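Local coordinates for protein glycoside hydrolase, GH17 family (Formosa sp. Hel1_33_131, PDB 6FCG) that probably hydrolyses internal beta-1,3-glucosidic bonds of laminarin, as an endo-acting laminarinase of the TIM-barrel clan, at residues Leu267-Ile272 against Val417-Val422. Sequence-based numbering, arbitrary orientation.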
loop_
_atom_site.group_PDB
_atom_site.type_symbol
_atom_site.label_atom_id
_atom_site.label_comp_id
_atom_site.label_asym_id
_atom_site.label_seq_id
_atom_site.Cartn_x
_atom_site.Cartn_y
_atom_site.Cartn_z
ATOM N N LEU A 267 -7.670 -25.108 -17.080
ATOM C CA LEU A 267 -7.914 -26.398 -16.449
ATOM C C LEU A 267 -6.625 -27.104 -16.078
ATOM O O LEU A 267 -6.506 -27.609 -14.968
ATOM C CB LEU A 267 -8.718 -27.290 -17.375
ATOM C CG LEU A 267 -10.162 -26.827 -17.539
ATOM C CD1 LEU A 267 -10.712 -27.128 -18.925
ATOM C CD2 LEU A 267 -11.009 -27.457 -16.436
ATOM N N LYS A 268 -5.674 -27.103 -17.005
ATOM C CA LYS A 268 -4.397 -27.800 -16.818
ATOM C C LYS A 268 -3.524 -27.117 -15.797
ATOM O O LYS A 268 -2.889 -27.787 -14.989
ATOM C CB LYS A 268 -3.635 -28.000 -18.162
ATOM C CG LYS A 268 -4.064 -29.337 -18.777
ATOM C CD LYS A 268 -3.763 -29.579 -20.239
ATOM C CE LYS A 268 -4.205 -30.987 -20.662
ATOM N NZ LYS A 268 -4.972 -30.981 -21.944
ATOM N N ARG A 269 -3.530 -25.785 -15.809
ATOM C CA ARG A 269 -2.818 -25.006 -14.803
ATOM C C ARG A 269 -3.238 -25.334 -13.361
ATOM O O ARG A 269 -2.382 -25.468 -12.480
ATOM C CB ARG A 269 -2.981 -23.515 -15.078
ATOM C CG ARG A 269 -2.065 -23.061 -16.189
ATOM C CD ARG A 269 -2.701 -22.140 -17.238
ATOM N NE ARG A 269 -2.786 -20.768 -16.859
ATOM C CZ ARG A 269 -3.660 -19.886 -17.347
ATOM N NH1 ARG A 269 -4.568 -20.158 -18.304
ATOM N NH2 ARG A 269 -3.587 -18.674 -16.848
ATOM N N ILE A 270 -4.545 -25.446 -13.135
ATOM C CA ILE A 270 -5.061 -25.826 -11.828
ATOM C C ILE A 270 -4.637 -27.262 -11.471
ATOM O O ILE A 270 -4.123 -27.487 -10.380
ATOM C CB ILE A 270 -6.594 -25.600 -11.729
ATOM C CG1 ILE A 270 -6.865 -24.101 -11.689
ATOM C CG2 ILE A 270 -7.167 -26.254 -10.473
ATOM C CD1 ILE A 270 -8.324 -23.720 -11.731
ATOM N N ASP A 271 -4.836 -28.215 -12.387
ATOM C CA ASP A 271 -4.420 -29.610 -12.165
ATOM C C ASP A 271 -2.952 -29.736 -11.742
ATOM O O ASP A 271 -2.643 -30.426 -10.775
ATOM C CB ASP A 271 -4.671 -30.477 -13.409
ATOM C CG ASP A 271 -6.149 -30.839 -13.611
ATOM O OD1 ASP A 271 -6.916 -30.865 -12.623
ATOM O OD2 ASP A 271 -6.539 -31.133 -14.778
ATOM N N ILE A 272 -2.065 -29.065 -12.458
ATOM C CA ILE A 272 -0.617 -29.123 -12.201
ATOM C C ILE A 272 -0.297 -28.515 -10.856
ATOM O O ILE A 272 0.521 -29.047 -10.110
ATOM C CB ILE A 272 0.186 -28.382 -13.317
ATOM C CG1 ILE A 272 0.224 -29.239 -14.566
ATOM C CG2 ILE A 272 1.624 -28.060 -12.912
ATOM C CD1 ILE A 272 0.477 -28.444 -15.825
ATOM N N VAL A 417 -14.080 -19.356 -9.203
ATOM C CA VAL A 417 -12.725 -19.888 -9.016
ATOM C C VAL A 417 -11.675 -18.969 -9.673
ATOM O O VAL A 417 -11.848 -18.541 -10.797
ATOM C CB VAL A 417 -12.571 -21.313 -9.636
ATOM C CG1 VAL A 417 -11.136 -21.792 -9.519
ATOM C CG2 VAL A 417 -13.469 -22.362 -8.986
ATOM N N GLU A 418 -10.597 -18.678 -8.937
ATOM C CA GLU A 418 -9.450 -17.962 -9.468
ATOM C C GLU A 418 -8.291 -18.919 -9.677
ATOM O O GLU A 418 -8.245 -19.975 -9.071
ATOM C CB GLU A 418 -9.061 -16.833 -8.521
ATOM C CG GLU A 418 -10.210 -15.848 -8.302
ATOM C CD GLU A 418 -9.805 -14.567 -7.613
ATOM O OE1 GLU A 418 -10.544 -14.206 -6.681
ATOM O OE2 GLU A 418 -8.782 -13.944 -7.960
ATOM N N LEU A 419 -7.370 -18.546 -10.563
ATOM C CA LEU A 419 -6.146 -19.328 -10.785
ATOM C C LEU A 419 -5.089 -19.027 -9.735
ATOM O O LEU A 419 -5.087 -17.954 -9.138
ATOM C CB LEU A 419 -5.541 -19.097 -12.174
ATOM C CG LEU A 419 -6.336 -19.829 -13.256
ATOM C CD1 LEU A 419 -7.228 -18.855 -14.000
ATOM C CD2 LEU A 419 -5.414 -20.527 -14.228
ATOM N N PRO A 420 -4.164 -19.978 -9.524
ATOM C CA PRO A 420 -3.057 -19.677 -8.628
ATOM C C PRO A 420 -2.216 -18.519 -9.176
ATOM O O PRO A 420 -2.224 -18.270 -10.372
ATOM C CB PRO A 420 -2.257 -20.974 -8.607
ATOM C CG PRO A 420 -3.200 -22.042 -9.065
ATOM C CD PRO A 420 -4.155 -21.380 -9.991
ATOM N N PRO A 421 -1.504 -17.809 -8.299
ATOM C CA PRO A 421 -0.711 -16.710 -8.787
ATOM C C PRO A 421 0.435 -17.194 -9.685
ATOM O O PRO A 421 1.011 -18.259 -9.457
ATOM C CB PRO A 421 -0.177 -16.066 -7.496
ATOM C CG PRO A 421 -0.106 -17.186 -6.521
ATOM C CD PRO A 421 -1.249 -18.094 -6.868
ATOM N N VAL A 422 0.752 -16.387 -10.696
ATOM C CA VAL A 422 1.881 -16.621 -11.585
ATOM C C VAL A 422 3.208 -16.345 -10.847
ATOM O O VAL A 422 3.320 -15.359 -10.143
ATOM C CB VAL A 422 1.754 -15.733 -12.845
ATOM C CG1 VAL A 422 3.063 -15.712 -13.647
ATOM C CG2 VAL A 422 0.591 -16.223 -13.708
#
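The first turns of helix 266-294, which lies between strands 238-241 and 301-305 of the parallel sheet, consistent with an outer helix of the TIM barrel, pack through R269 and I270 against V417, L419 and P420 of the extended segment that leads from helix 410-416 to strand 422-423. No hydrogen bond crosses between the segments; the evidence for cohesion is side-chain packing, with 241 Å² buried in all. CD2 of L419 lies over the centre of the R269 guanidinium, and 3.6 Å separates R269 CZ from L419 CD2. R269 CB is 3.9 Å from L419 CD2, and bends at chi2 and chi3 (chi3 81°) curl the arginine round to bring its flat end to that same methyl. In I270, chi2 of 174° extends CD1 beyond CG1: CD1 is 4.1 Å from V417 CG1, while I270 CG1 is 4.2 Å from P420 CD, I270 and P420 crossing nearly at right angles. R269 NH1 forms a salt bridge with E416 of the second subunit, whose L415 packs on I270, V417 and L419; an alanine here would probably leave that glutamate without its mate and uncover the L419 methyl. Around the contact, I270 and V417 also touch helix 326-342 through I331 and Y327 respectively, while R269 and P420 both rest on V257 of strand 257-258, the parallel neighbour of strand 422-423.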